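Local atomic coordinates of jasmonate-induced oxygenase 2 (Arabidopsis thaliana, PDB entry 6LSV), a protein that oxidises the plant hormone jasmonate to 12-hydroxyjasmonate, using iron, 2-oxoglutarate and molecular oxygen, and takes part in jasmonate signalling in plant defence. Residues R9-E15 with M103-E109; R94-R98 with L237-Q241; L133-D137 with A221-S225; G244-R248 with V282-I287. All blocks are in the same frame, centred on the assembly; numbering follows the deposited sequence.

Interaction 1. Residues R9-E15 with M103-E109; sequences RVQSLAE and MPVNAKE
Arg9 and Glu109 form a salt bridge in which NE of Arg9 lies 2.9 Å from OE2 of Glu109, its N-H aimed nearly straight at the oxygen (166°). The oxygen sits at the edge of the guanidinium and close to its plane, but the two planes are 47° apart, and the donor meets OE2 from above the carboxylate plane. A bend at chi2 (-58°) carries the arginine chain to this carboxylate, and NH1 goes on to a weak bond with Tyr121 O. The extended side chain of Gln11 reaches the backbone of the other segment, where its NE2 donates to Met103 O over 3.2 Å; NE2 also makes a weak bond to OE2 of Glu15 in the same helix. NZ of Lys108 approaches Met103 O from the opposite face of the carbonyl, 3.3 Å away, which gives this oxygen two donors. NZ also pairs with Gln11 OE1, although their modelled separation is too short to be reliable. A water accepts from Val105 N and donates to Glu15 OE1. Between these polar groups Val105 lays CG1 on CG of Arg9 (3.6 Å). Asp137, heading strand 137-144, accepts from Val10 and Gln11 N-H groups, fastening the short N-terminal helix to this family's jelly-roll core.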
loop_
_atom_site.group_PDB
_atom_site.type_symbol
_atom_site.label_atom_id
_atom_site.label_comp_id
_atom_site.label_asym_id
_atom_site.label_seq_id
_atom_site.Cartn_x
_atom_site.Cartn_y
_atom_site.Cartn_z
ATOM N N ARG A 9 15.954 10.011 -9.875
ATOM C CA ARG A 9 15.900 8.766 -9.117
ATOM C C ARG A 9 16.562 8.974 -7.763
ATOM O O ARG A 9 17.752 9.295 -7.692
ATOM C CB ARG A 9 16.578 7.637 -9.886
ATOM C CG ARG A 9 16.037 7.448 -11.290
ATOM C CD ARG A 9 14.543 7.174 -11.285
ATOM N NE ARG A 9 14.033 6.992 -12.640
ATOM C CZ ARG A 9 12.761 6.742 -12.938
ATOM N NH1 ARG A 9 11.858 6.643 -11.972
ATOM N NH2 ARG A 9 12.392 6.596 -14.202
ATOM N N VAL A 10 15.789 8.796 -6.687
ATOM C CA VAL A 10 16.295 9.055 -5.341
ATOM C C VAL A 10 17.556 8.248 -5.067
ATOM O O VAL A 10 18.436 8.688 -4.315
ATOM C CB VAL A 10 15.192 8.771 -4.301
ATOM C CG1 VAL A 10 15.620 9.239 -2.927
ATOM C CG2 VAL A 10 13.900 9.456 -4.709
ATOM N N GLN A 11 17.681 7.072 -5.687
ATOM C CA GLN A 11 18.908 6.296 -5.550
ATOM C C GLN A 11 20.113 7.068 -6.074
ATOM O O GLN A 11 21.214 6.964 -5.519
ATOM C CB GLN A 11 18.770 4.961 -6.277
ATOM C CG GLN A 11 19.922 4.014 -6.021
ATOM C CD GLN A 11 19.945 2.845 -6.981
ATOM O OE1 GLN A 11 19.066 2.708 -7.835
ATOM N NE2 GLN A 11 20.953 1.992 -6.847
ATOM N N SER A 12 19.927 7.847 -7.145
ATOM C CA SER A 12 21.030 8.637 -7.685
ATOM C C SER A 12 21.505 9.671 -6.678
ATOM O O SER A 12 22.706 9.944 -6.575
ATOM C CB SER A 12 20.609 9.328 -8.984
ATOM O OG SER A 12 20.127 8.399 -9.937
ATOM N N LEU A 13 20.573 10.264 -5.931
ATOM C CA LEU A 13 20.949 11.249 -4.924
ATOM C C LEU A 13 21.717 10.596 -3.781
ATOM O O LEU A 13 22.758 11.103 -3.349
ATOM C CB LEU A 13 19.702 11.970 -4.409
ATOM C CG LEU A 13 18.736 12.458 -5.492
ATOM C CD1 LEU A 13 17.405 12.889 -4.892
ATOM C CD2 LEU A 13 19.364 13.597 -6.278
ATOM N N ALA A 14 21.227 9.456 -3.291
ATOM C CA ALA A 14 21.911 8.772 -2.200
ATOM C C ALA A 14 23.268 8.232 -2.633
ATOM O O ALA A 14 24.157 8.058 -1.793
ATOM C CB ALA A 14 21.038 7.639 -1.659
ATOM N N GLU A 15 23.445 7.955 -3.927
ATOM C CA GLU A 15 24.716 7.422 -4.404
ATOM C C GLU A 15 25.741 8.522 -4.616
ATOM O O GLU A 15 26.948 8.272 -4.509
ATOM C CB GLU A 15 24.501 6.617 -5.683
ATOM C CG GLU A 15 24.156 5.172 -5.398
ATOM C CD GLU A 15 23.680 4.426 -6.620
ATOM O OE1 GLU A 15 23.715 5.013 -7.723
ATOM O OE2 GLU A 15 23.267 3.255 -6.475
ATOM N N MET A 103 20.901 -2.781 -8.211
ATOM C CA MET A 103 21.402 -2.567 -9.562
ATOM C C MET A 103 21.762 -1.102 -9.768
ATOM O O MET A 103 21.210 -0.226 -9.090
ATOM C CB MET A 103 20.354 -2.977 -10.594
ATOM C CG MET A 103 20.434 -4.404 -11.062
ATOM S SD MET A 103 19.822 -4.487 -12.748
ATOM C CE MET A 103 18.104 -4.044 -12.511
ATOM N N PRO A 104 22.678 -0.797 -10.685
ATOM C CA PRO A 104 22.889 0.602 -11.070
ATOM C C PRO A 104 21.592 1.222 -11.572
ATOM O O PRO A 104 20.774 0.557 -12.211
ATOM C CB PRO A 104 23.940 0.511 -12.180
ATOM C CG PRO A 104 24.675 -0.761 -11.890
ATOM C CD PRO A 104 23.651 -1.705 -11.319
ATOM N N VAL A 105 21.412 2.509 -11.264
ATOM C CA VAL A 105 20.170 3.202 -11.603
ATOM C C VAL A 105 19.879 3.099 -13.095
ATOM O O VAL A 105 18.728 2.904 -13.505
ATOM C CB VAL A 105 20.237 4.671 -11.145
ATOM C CG1 VAL A 105 18.887 5.326 -11.296
ATOM C CG2 VAL A 105 20.713 4.770 -9.709
ATOM N N ASN A 106 20.911 3.223 -13.932
ATOM C CA ASN A 106 20.697 3.210 -15.376
ATOM C C ASN A 106 20.311 1.837 -15.911
ATOM O O ASN A 106 19.976 1.731 -17.096
ATOM C CB ASN A 106 21.946 3.716 -16.096
ATOM C CG ASN A 106 22.226 5.177 -15.812
ATOM O OD1 ASN A 106 21.302 5.979 -15.681
ATOM N ND2 ASN A 106 23.502 5.530 -15.713
ATOM N N ALA A 107 20.342 0.796 -15.078
ATOM C CA ALA A 107 19.916 -0.529 -15.510
ATOM C C ALA A 107 18.404 -0.711 -15.441
ATOM O O ALA A 107 17.871 -1.602 -16.110
ATOM C CB ALA A 107 20.606 -1.605 -14.667
ATOM N N LYS A 108 17.709 0.105 -14.646
ATOM C CA LYS A 108 16.254 0.079 -14.589
ATOM C C LYS A 108 15.606 1.223 -15.360
ATOM O O LYS A 108 14.377 1.235 -15.493
ATOM C CB LYS A 108 15.768 0.130 -13.132
ATOM C CG LYS A 108 16.828 -0.156 -12.080
ATOM C CD LYS A 108 16.337 0.270 -10.701
ATOM C CE LYS A 108 17.431 0.167 -9.646
ATOM N NZ LYS A 108 18.377 1.313 -9.664
ATOM N N GLU A 109 16.398 2.173 -15.870
ATOM C CA GLU A 109 15.835 3.351 -16.528
ATOM C C GLU A 109 14.933 2.968 -17.693
ATOM O O GLU A 109 13.921 3.629 -17.947
ATOM C CB GLU A 109 16.953 4.272 -17.013
ATOM C CG GLU A 109 17.333 5.362 -16.032
ATOM C CD GLU A 109 16.186 6.307 -15.707
ATOM O OE1 GLU A 109 15.285 6.474 -16.559
ATOM O OE2 GLU A 109 16.190 6.893 -14.602
HETATM O O HOH W 1 23.714 3.698 -9.963
#

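Interaction 2. Residues R94-R98 with L237-Q241; sequences RENWR and LPDDQ
Arg94 and Asp240 are held together by charge without a directed bond: OD1 of Asp240 stands over one face of the guanidinium, 3.4 Å from NE of Arg94, and no N-H points at it. CB of Asp240 rests on the same flat group, 3.4 Å from NH2 of Arg94. A second ionic pair is longer, with NH2 of Arg98 3.8 Å from OD2 of Asp239 and the two planes steeply inclined. Arg98 is bound more firmly within its own helix, where NE and NH2 grip the carboxylate of Glu95 side-on; Glu293 pairs with its NH1. Directed bonding across the contact amounts to one weak hydrogen bond, from NH2 of Arg94 to Pro238 O over 3.4 Å, with the oxygen at the guanidinium edge. The strongest partner of Arg94 is Asp91. Asp239 shapes its own loop through an Asx turn, its OD1 accepting from Gln241 N, while OD2 takes the N-H of Val295. The remaining contact is van der Waals: CD1 of Leu237 lies 3.5 Å from NH2 of Arg94. Pro238 touches the bound 2-oxoglutarate. Helix 87-102 thereby leans on the loop leaving strand 233-237, with strand 294-302 touching both Arg94 and Asp239, and helix 161-186 meeting Leu237 through Tyr168.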
loop_
_atom_site.group_PDB
_atom_site.type_symbol
_atom_site.label_atom_id
_atom_site.label_comp_id
_atom_site.label_asym_id
_atom_site.label_seq_id
_atom_site.Cartn_x
_atom_site.Cartn_y
_atom_site.Cartn_z
ATOM N N ARG A 94 11.517 -10.253 -0.896
ATOM C CA ARG A 94 12.217 -9.047 -0.474
ATOM C C ARG A 94 13.613 -8.979 -1.083
ATOM O O ARG A 94 14.011 -7.945 -1.633
ATOM C CB ARG A 94 12.290 -8.991 1.049
ATOM C CG ARG A 94 13.091 -7.824 1.580
ATOM C CD ARG A 94 13.356 -7.974 3.066
ATOM N NE ARG A 94 12.123 -7.983 3.847
ATOM C CZ ARG A 94 11.540 -9.081 4.318
ATOM N NH1 ARG A 94 12.078 -10.273 4.089
ATOM N NH2 ARG A 94 10.416 -8.983 5.018
ATOM N N GLU A 95 14.370 -10.078 -1.004
ATOM C CA GLU A 95 15.764 -10.041 -1.442
ATOM C C GLU A 95 15.886 -9.995 -2.960
ATOM O O GLU A 95 16.851 -9.424 -3.480
ATOM C CB GLU A 95 16.529 -11.234 -0.873
ATOM C CG GLU A 95 16.629 -11.224 0.646
ATOM C CD GLU A 95 17.056 -9.871 1.199
ATOM O OE1 GLU A 95 18.086 -9.333 0.741
ATOM O OE2 GLU A 95 16.354 -9.343 2.089
ATOM N N ASN A 96 14.931 -10.581 -3.683
ATOM C CA ASN A 96 14.892 -10.397 -5.130
ATOM C C ASN A 96 14.705 -8.928 -5.486
ATOM O O ASN A 96 15.422 -8.387 -6.335
ATOM C CB ASN A 96 13.772 -11.238 -5.739
ATOM C CG ASN A 96 14.243 -12.609 -6.169
ATOM O OD1 ASN A 96 14.418 -12.870 -7.357
ATOM N ND2 ASN A 96 14.451 -13.496 -5.203
ATOM N N TRP A 97 13.741 -8.266 -4.844
ATOM C CA TRP A 97 13.513 -6.851 -5.123
ATOM C C TRP A 97 14.670 -5.997 -4.620
ATOM O O TRP A 97 15.080 -5.042 -5.292
ATOM C CB TRP A 97 12.189 -6.399 -4.507
ATOM C CG TRP A 97 11.009 -6.750 -5.362
ATOM C CD1 TRP A 97 10.097 -7.742 -5.138
ATOM C CD2 TRP A 97 10.625 -6.124 -6.591
ATOM N NE1 TRP A 97 9.167 -7.767 -6.151
ATOM C CE2 TRP A 97 9.470 -6.783 -7.055
ATOM C CE3 TRP A 97 11.145 -5.066 -7.342
ATOM C CZ2 TRP A 97 8.824 -6.416 -8.233
ATOM C CZ3 TRP A 97 10.505 -4.707 -8.510
ATOM C CH2 TRP A 97 9.358 -5.381 -8.946
ATOM N N ARG A 98 15.215 -6.325 -3.446
ATOM C CA ARG A 98 16.390 -5.605 -2.964
ATOM C C ARG A 98 17.530 -5.691 -3.970
ATOM O O ARG A 98 18.230 -4.700 -4.210
ATOM C CB ARG A 98 16.832 -6.153 -1.608
ATOM C CG ARG A 98 17.965 -5.356 -0.981
ATOM C CD ARG A 98 18.663 -6.127 0.131
ATOM N NE ARG A 98 17.743 -6.626 1.154
ATOM C CZ ARG A 98 17.121 -5.858 2.043
ATOM N NH1 ARG A 98 17.307 -4.542 2.037
ATOM N NH2 ARG A 98 16.308 -6.407 2.938
ATOM N N LEU A 237 4.295 -6.197 3.334
ATOM C CA LEU A 237 5.459 -6.893 3.876
ATOM C C LEU A 237 6.526 -5.846 4.157
ATOM O O LEU A 237 7.317 -5.501 3.269
ATOM C CB LEU A 237 5.981 -7.960 2.913
ATOM C CG LEU A 237 7.175 -8.764 3.435
ATOM C CD1 LEU A 237 6.915 -9.250 4.855
ATOM C CD2 LEU A 237 7.493 -9.937 2.517
ATOM N N PRO A 238 6.578 -5.292 5.361
ATOM C CA PRO A 238 7.567 -4.254 5.652
ATOM C C PRO A 238 8.956 -4.848 5.814
ATOM O O PRO A 238 9.130 -6.048 6.032
ATOM C CB PRO A 238 7.068 -3.642 6.966
ATOM C CG PRO A 238 6.291 -4.732 7.618
ATOM C CD PRO A 238 5.723 -5.598 6.523
ATOM N N ASP A 239 9.950 -3.973 5.695
ATOM C CA ASP A 239 11.342 -4.396 5.773
ATOM C C ASP A 239 11.601 -5.115 7.091
ATOM O O ASP A 239 11.360 -4.566 8.170
ATOM C CB ASP A 239 12.265 -3.187 5.621
ATOM C CG ASP A 239 13.709 -3.587 5.378
ATOM O OD1 ASP A 239 14.384 -3.992 6.350
ATOM O OD2 ASP A 239 14.165 -3.504 4.215
ATOM N N ASP A 240 12.091 -6.349 6.996
ATOM C CA ASP A 240 12.254 -7.217 8.154
ATOM C C ASP A 240 13.366 -6.778 9.094
ATOM O O ASP A 240 13.541 -7.421 10.134
ATOM C CB ASP A 240 12.531 -8.645 7.690
ATOM C CG ASP A 240 13.956 -8.830 7.203
ATOM O OD1 ASP A 240 14.408 -8.029 6.355
ATOM O OD2 ASP A 240 14.629 -9.771 7.677
ATOM N N GLN A 241 14.120 -5.725 8.774
ATOM C CA GLN A 241 15.280 -5.372 9.585
ATOM C C GLN A 241 15.254 -3.920 10.047
ATOM O O GLN A 241 15.809 -3.597 11.101
ATOM C CB GLN A 241 16.574 -5.632 8.806
ATOM C CG GLN A 241 16.884 -7.102 8.551
ATOM C CD GLN A 241 17.249 -7.859 9.819
ATOM O OE1 GLN A 241 16.427 -8.583 10.383
ATOM N NE2 GLN A 241 18.488 -7.693 10.272
#

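Interaction 3. Residues L133-D137 with A221-S225; sequences LDWSD and ALGLS. With AKG (2-oxoglutaric acid), chain C.
Asp134 and Ser225 are joined by two hydrogen bonds, one to each carboxylate oxygen. The hydroxyl OG of Ser225 donates to OD1 of Asp134 over 2.7 Å, reaching it on the syn side, not far from the carboxylate plane. The backbone N of Ser225 lies 2.9 Å from OD2 of Asp134 and approaches from well above that plane. With chi1 at -69°, CG of Asp134 stands opposite its own carbonyl carbon, and the carboxylate faces Ser225. Its charge has a stronger partner in Lys27, which forms a salt bridge with OD1. Backbone pairing adds an almost straight bond (175°) from Trp135 N to Leu222 O, 2.8 Å long. Ser136 OG is also placed to donate to Gly223 O, although the modelled distance is too short to be read closely. A water accepts from Leu222 N and lies 2.9 Å from Leu133 O, to which it can donate, so that it bridges the two segments.

The backbone is irregular on both segments: Trp135 is the centre of an inverse gamma turn, and Gly223 and Leu224 form a classic beta bulge, both facing Val286 of strand 284-286, within the jelly-roll core of this dioxygenase family.

Van der Waals contacts complete the interface. The apolar pair is CB of Trp135 and CB of Ala221, 4.5 Å apart, while the indole leads off to Val10 and Leu13 of helix 10-15 and gives its NE1 hydrogen to Lys214 O. Leu224 CD1 touches Asp134 OD2 at 3.4 Å. The other branch, CD2, lies 3.6 Å from O2 of 2-oxoglutarate, and the leucine also touches the bound jasmonate.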
loop_
_atom_site.group_PDB
_atom_site.type_symbol
_atom_site.label_atom_id
_atom_site.label_comp_id
_atom_site.label_asym_id
_atom_site.label_seq_id
_atom_site.Cartn_x
_atom_site.Cartn_y
_atom_site.Cartn_z
ATOM N N LEU A 133 8.664 16.181 -2.976
ATOM C CA LEU A 133 8.882 14.795 -3.351
ATOM C C LEU A 133 9.252 13.960 -2.133
ATOM O O LEU A 133 9.694 14.478 -1.102
ATOM C CB LEU A 133 9.975 14.680 -4.416
ATOM C CG LEU A 133 9.654 15.415 -5.715
ATOM C CD1 LEU A 133 10.821 15.320 -6.677
ATOM C CD2 LEU A 133 8.389 14.848 -6.337
ATOM N N ASP A 134 9.070 12.651 -2.271
ATOM C CA ASP A 134 9.381 11.702 -1.216
ATOM C C ASP A 134 10.713 11.015 -1.492
ATOM O O ASP A 134 11.138 10.874 -2.644
ATOM C CB ASP A 134 8.268 10.664 -1.078
ATOM C CG ASP A 134 6.985 11.259 -0.526
ATOM O OD1 ASP A 134 7.043 12.358 0.066
ATOM O OD2 ASP A 134 5.919 10.629 -0.689
ATOM N N TRP A 135 11.372 10.587 -0.416
ATOM C CA TRP A 135 12.696 9.975 -0.514
ATOM C C TRP A 135 12.557 8.473 -0.761
ATOM O O TRP A 135 12.893 7.634 0.076
ATOM C CB TRP A 135 13.509 10.256 0.744
ATOM C CG TRP A 135 14.985 10.059 0.542
ATOM C CD1 TRP A 135 15.727 8.972 0.906
ATOM C CD2 TRP A 135 15.893 10.972 -0.083
ATOM N NE1 TRP A 135 17.041 9.156 0.551
ATOM C CE2 TRP A 135 17.169 10.375 -0.060
ATOM C CE3 TRP A 135 15.750 12.237 -0.662
ATOM C CZ2 TRP A 135 18.296 11.001 -0.591
ATOM C CZ3 TRP A 135 16.869 12.857 -1.189
ATOM C CH2 TRP A 135 18.125 12.240 -1.148
ATOM N N SER A 136 12.057 8.143 -1.949
ATOM C CA SER A 136 11.904 6.740 -2.300
ATOM C C SER A 136 11.776 6.591 -3.805
ATOM O O SER A 136 11.262 7.478 -4.494
ATOM C CB SER A 136 10.680 6.110 -1.623
ATOM O OG SER A 136 9.562 6.977 -1.678
ATOM N N ASP A 137 12.260 5.457 -4.297
ATOM C CA ASP A 137 11.939 4.936 -5.615
ATOM C C ASP A 137 11.004 3.748 -5.436
ATOM O O ASP A 137 10.897 3.180 -4.345
ATOM C CB ASP A 137 13.202 4.511 -6.370
ATOM C CG ASP A 137 14.190 5.651 -6.547
ATOM O OD1 ASP A 137 13.750 6.811 -6.683
ATOM O OD2 ASP A 137 15.410 5.386 -6.542
ATOM N N ALA A 221 12.972 14.770 5.832
ATOM C CA ALA A 221 12.440 14.063 4.683
ATOM C C ALA A 221 11.449 12.998 5.130
ATOM O O ALA A 221 11.355 12.649 6.309
ATOM C CB ALA A 221 13.573 13.427 3.866
ATOM N N LEU A 222 10.702 12.488 4.157
ATOM C CA LEU A 222 9.800 11.367 4.357
ATOM C C LEU A 222 9.999 10.398 3.206
ATOM O O LEU A 222 10.040 10.815 2.043
ATOM C CB LEU A 222 8.339 11.821 4.424
ATOM C CG LEU A 222 7.836 12.361 5.765
ATOM C CD1 LEU A 222 6.442 12.940 5.614
ATOM C CD2 LEU A 222 7.852 11.277 6.823
ATOM N N GLY A 223 10.152 9.113 3.528
ATOM C CA GLY A 223 10.200 8.113 2.478
ATOM C C GLY A 223 8.908 8.057 1.693
ATOM O O GLY A 223 8.920 7.835 0.479
ATOM N N LEU A 224 7.783 8.283 2.368
ATOM C CA LEU A 224 6.471 8.315 1.728
ATOM C C LEU A 224 5.549 9.169 2.586
ATOM O O LEU A 224 5.380 8.892 3.778
ATOM C CB LEU A 224 5.920 6.900 1.566
ATOM C CG LEU A 224 4.755 6.702 0.599
ATOM C CD1 LEU A 224 5.032 7.384 -0.732
ATOM C CD2 LEU A 224 4.501 5.213 0.415
ATOM N N SER A 225 4.960 10.201 1.986
ATOM C CA SER A 225 4.127 11.146 2.716
ATOM C C SER A 225 2.808 10.501 3.150
ATOM O O SER A 225 2.419 9.454 2.626
ATOM C CB SER A 225 3.865 12.380 1.854
ATOM O OG SER A 225 5.053 13.126 1.666
HETATM C C1 AKG C . 2.884 1.560 0.885
HETATM O O1 AKG C . 1.729 1.078 0.994
HETATM O O2 AKG C . 3.335 1.825 -0.264
HETATM C C2 AKG C . 3.708 1.838 2.147
HETATM O O5 AKG C . 3.294 2.620 2.935
HETATM C C3 AKG C . 5.047 1.139 2.420
HETATM C C4 AKG C . 5.172 0.861 3.921
HETATM C C5 AKG C . 6.625 0.580 4.309
HETATM O O3 AKG C . 6.900 -0.166 5.286
HETATM O O4 AKG C . 7.553 1.105 3.646
HETATM O O HOH W 2 11.117 13.779 1.317
#

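Interaction 4. Residues G244-R248 with V282-I287; sequences GLQVR and VEHRVI. With AKG (2-oxoglutaric acid), chain C.
Gly244 opens the antiparallel ladder, its O accepting from Ile287 N over 2.9 Å, while CG1 of Ile287 packs against the same carbonyl. Leu245 forms a non-hydrogen-bonded pair with Val286, and both look onto the cosubstrate: CB of Leu245 lies 3.5 Å from O3 of 2-oxoglutarate, and CG2 of Val286 is 3.4 Å from its O4. Gln246 and Arg285 make the hydrogen-bonded pair, N to O in both directions, and their side chains run alongside each other on the other face of the sheet. There NE and NH2 of Arg285 both donate to OE1 of Gln246, each at 3.0 Å. Amide and guanidinium are nearly coplanar, 12° apart, and the two bonds, both in the guanidinium plane, fix the rotation of the group. Thr255 takes the hydrogen of Gln246 NE2, and Trp253 meets Arg285 in a cation-pi contact. Val247 forms a second non-hydrogen-bonded pair, with His284, and packs its CB 3.9 Å from CG2 of Val282. At the end, Arg248 N donates to Glu283 O, and Glu283 OE1 stands over a face of the guanidinium, 3.0 Å from NE of Arg248, attracted by charge alone. His284 lies on the face of Leu245 and Val247, its CD2 3.2 Å from O5 of 2-oxoglutarate, and binds iron with His227 and Asp229: the two-histidine, one-carboxylate facial triad of the double-stranded beta-helix dioxygenases.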
loop_
_atom_site.group_PDB
_atom_site.type_symbol
_atom_site.label_atom_id
_atom_site.label_comp_id
_atom_site.label_asym_id
_atom_site.label_seq_id
_atom_site.Cartn_x
_atom_site.Cartn_y
_atom_site.Cartn_z
ATOM N N GLY A 244 10.580 2.019 9.921
ATOM C CA GLY A 244 10.298 3.172 9.088
ATOM C C GLY A 244 8.820 3.404 8.861
ATOM O O GLY A 244 8.385 4.541 8.665
ATOM N N LEU A 245 8.036 2.330 8.882
ATOM C CA LEU A 245 6.599 2.455 8.688
ATOM C C LEU A 245 5.952 3.063 9.926
ATOM O O LEU A 245 6.215 2.633 11.054
ATOM C CB LEU A 245 5.986 1.092 8.380
ATOM C CG LEU A 245 4.462 1.037 8.421
ATOM C CD1 LEU A 245 3.878 1.701 7.186
ATOM C CD2 LEU A 245 3.996 -0.397 8.535
ATOM N N GLN A 246 5.106 4.068 9.714
ATOM C CA GLN A 246 4.414 4.748 10.799
ATOM C C GLN A 246 2.935 4.866 10.464
ATOM O O GLN A 246 2.579 5.236 9.343
ATOM C CB GLN A 246 5.009 6.137 11.054
ATOM C CG GLN A 246 6.460 6.118 11.493
ATOM C CD GLN A 246 6.880 7.422 12.134
ATOM O OE1 GLN A 246 6.548 8.498 11.642
ATOM N NE2 GLN A 246 7.611 7.334 13.240
ATOM N N VAL A 247 2.079 4.553 11.432
ATOM C CA VAL A 247 0.637 4.707 11.287
ATOM C C VAL A 247 0.181 5.807 12.234
ATOM O O VAL A 247 0.786 6.036 13.288
ATOM C CB VAL A 247 -0.124 3.390 11.555
ATOM C CG1 VAL A 247 0.429 2.263 10.691
ATOM C CG2 VAL A 247 -0.045 3.018 13.024
ATOM N N ARG A 248 -0.885 6.502 11.854
ATOM C CA ARG A 248 -1.379 7.627 12.634
ATOM C C ARG A 248 -2.655 7.242 13.370
ATOM O O ARG A 248 -3.603 6.732 12.760
ATOM C CB ARG A 248 -1.631 8.851 11.754
ATOM C CG ARG A 248 -2.118 10.054 12.543
ATOM C CD ARG A 248 -3.163 10.833 11.781
ATOM N NE ARG A 248 -2.552 11.751 10.829
ATOM C CZ ARG A 248 -2.991 12.983 10.598
ATOM N NH1 ARG A 248 -4.049 13.440 11.253
ATOM N NH2 ARG A 248 -2.377 13.757 9.712
ATOM N N VAL A 282 -6.466 2.855 7.359
ATOM C CA VAL A 282 -5.337 3.374 8.123
ATOM C C VAL A 282 -4.586 4.417 7.303
ATOM O O VAL A 282 -4.438 4.292 6.078
ATOM C CB VAL A 282 -4.405 2.228 8.555
ATOM C CG1 VAL A 282 -3.859 1.481 7.336
ATOM C CG2 VAL A 282 -3.267 2.761 9.416
ATOM N N GLU A 283 -4.124 5.463 7.976
ATOM C CA GLU A 283 -3.246 6.461 7.384
ATOM C C GLU A 283 -1.813 6.162 7.809
ATOM O O GLU A 283 -1.531 6.041 9.006
ATOM C CB GLU A 283 -3.656 7.867 7.822
ATOM C CG GLU A 283 -2.844 8.982 7.195
ATOM C CD GLU A 283 -3.327 10.358 7.620
ATOM O OE1 GLU A 283 -4.091 10.448 8.606
ATOM O OE2 GLU A 283 -2.941 11.349 6.970
ATOM N N HIS A 284 -0.916 6.031 6.836
ATOM C CA HIS A 284 0.459 5.676 7.146
ATOM C C HIS A 284 1.424 6.544 6.351
ATOM O O HIS A 284 1.051 7.232 5.396
ATOM C CB HIS A 284 0.737 4.188 6.887
ATOM C CG HIS A 284 0.060 3.646 5.669
ATOM N ND1 HIS A 284 -1.287 3.349 5.635
ATOM C CD2 HIS A 284 0.544 3.340 4.442
ATOM C CE1 HIS A 284 -1.602 2.889 4.437
ATOM N NE2 HIS A 284 -0.510 2.874 3.694
ATOM N N ARG A 285 2.681 6.506 6.783
ATOM C CA ARG A 285 3.781 7.219 6.156
ATOM C C ARG A 285 5.058 6.461 6.486
ATOM O O ARG A 285 5.091 5.645 7.411
ATOM C CB ARG A 285 3.860 8.671 6.640
ATOM C CG ARG A 285 4.437 8.807 8.043
ATOM C CD ARG A 285 4.523 10.255 8.491
ATOM N NE ARG A 285 5.267 10.376 9.742
ATOM C CZ ARG A 285 5.412 11.505 10.429
ATOM N NH1 ARG A 285 4.866 12.631 9.991
ATOM N NH2 ARG A 285 6.109 11.509 11.557
ATOM N N VAL A 286 6.110 6.729 5.721
ATOM C CA VAL A 286 7.398 6.078 5.922
ATOM C C VAL A 286 8.429 7.147 6.247
ATOM O O VAL A 286 8.499 8.178 5.568
ATOM C CB VAL A 286 7.828 5.254 4.692
ATOM C CG1 VAL A 286 9.041 4.398 5.026
ATOM C CG2 VAL A 286 6.684 4.382 4.203
ATOM N N ILE A 287 9.208 6.910 7.295
ATOM C CA ILE A 287 10.352 7.739 7.610
ATOM C C ILE A 287 11.598 7.010 7.135
ATOM O O ILE A 287 11.614 5.786 6.979
ATOM C CB ILE A 287 10.438 8.080 9.117
ATOM C CG1 ILE A 287 10.638 6.813 9.947
ATOM C CG2 ILE A 287 9.194 8.830 9.568
ATOM C CD1 ILE A 287 10.638 7.063 11.444
HETATM C C1 AKG C . 2.884 1.560 0.885
HETATM O O1 AKG C . 1.729 1.078 0.994
HETATM O O2 AKG C . 3.335 1.825 -0.264
HETATM C C2 AKG C . 3.708 1.838 2.147
HETATM O O5 AKG C . 3.294 2.620 2.935
HETATM C C3 AKG C . 5.047 1.139 2.420
HETATM C C4 AKG C . 5.172 0.861 3.921
HETATM C C5 AKG C . 6.625 0.580 4.309
HETATM O O3 AKG C . 6.900 -0.166 5.286
HETATM O O4 AKG C . 7.553 1.105 3.646
HETATM O O HOH W 3 -5.183 6.188 10.570
#

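From the N terminus, interaction 1 closes the first long loop, bringing helix 10-15 to the segment that follows helix 87-102. Interaction 2 starts within that loop, on helix 87-102, and ends far along the chain at 237-241, so the two cross. Interaction 3 is nested inside the loop closed by interaction 2 and ties the approach to strand 137-144 to strand 224-225. Interaction 4 follows in series, its first segment starting just after 237-241. In space, interaction 3 is the middle piece: it touches both interaction 1 and interaction 4, linking the N-terminal helix to the strands around iron. Interactions 3 and 4 share 2-oxoglutarate.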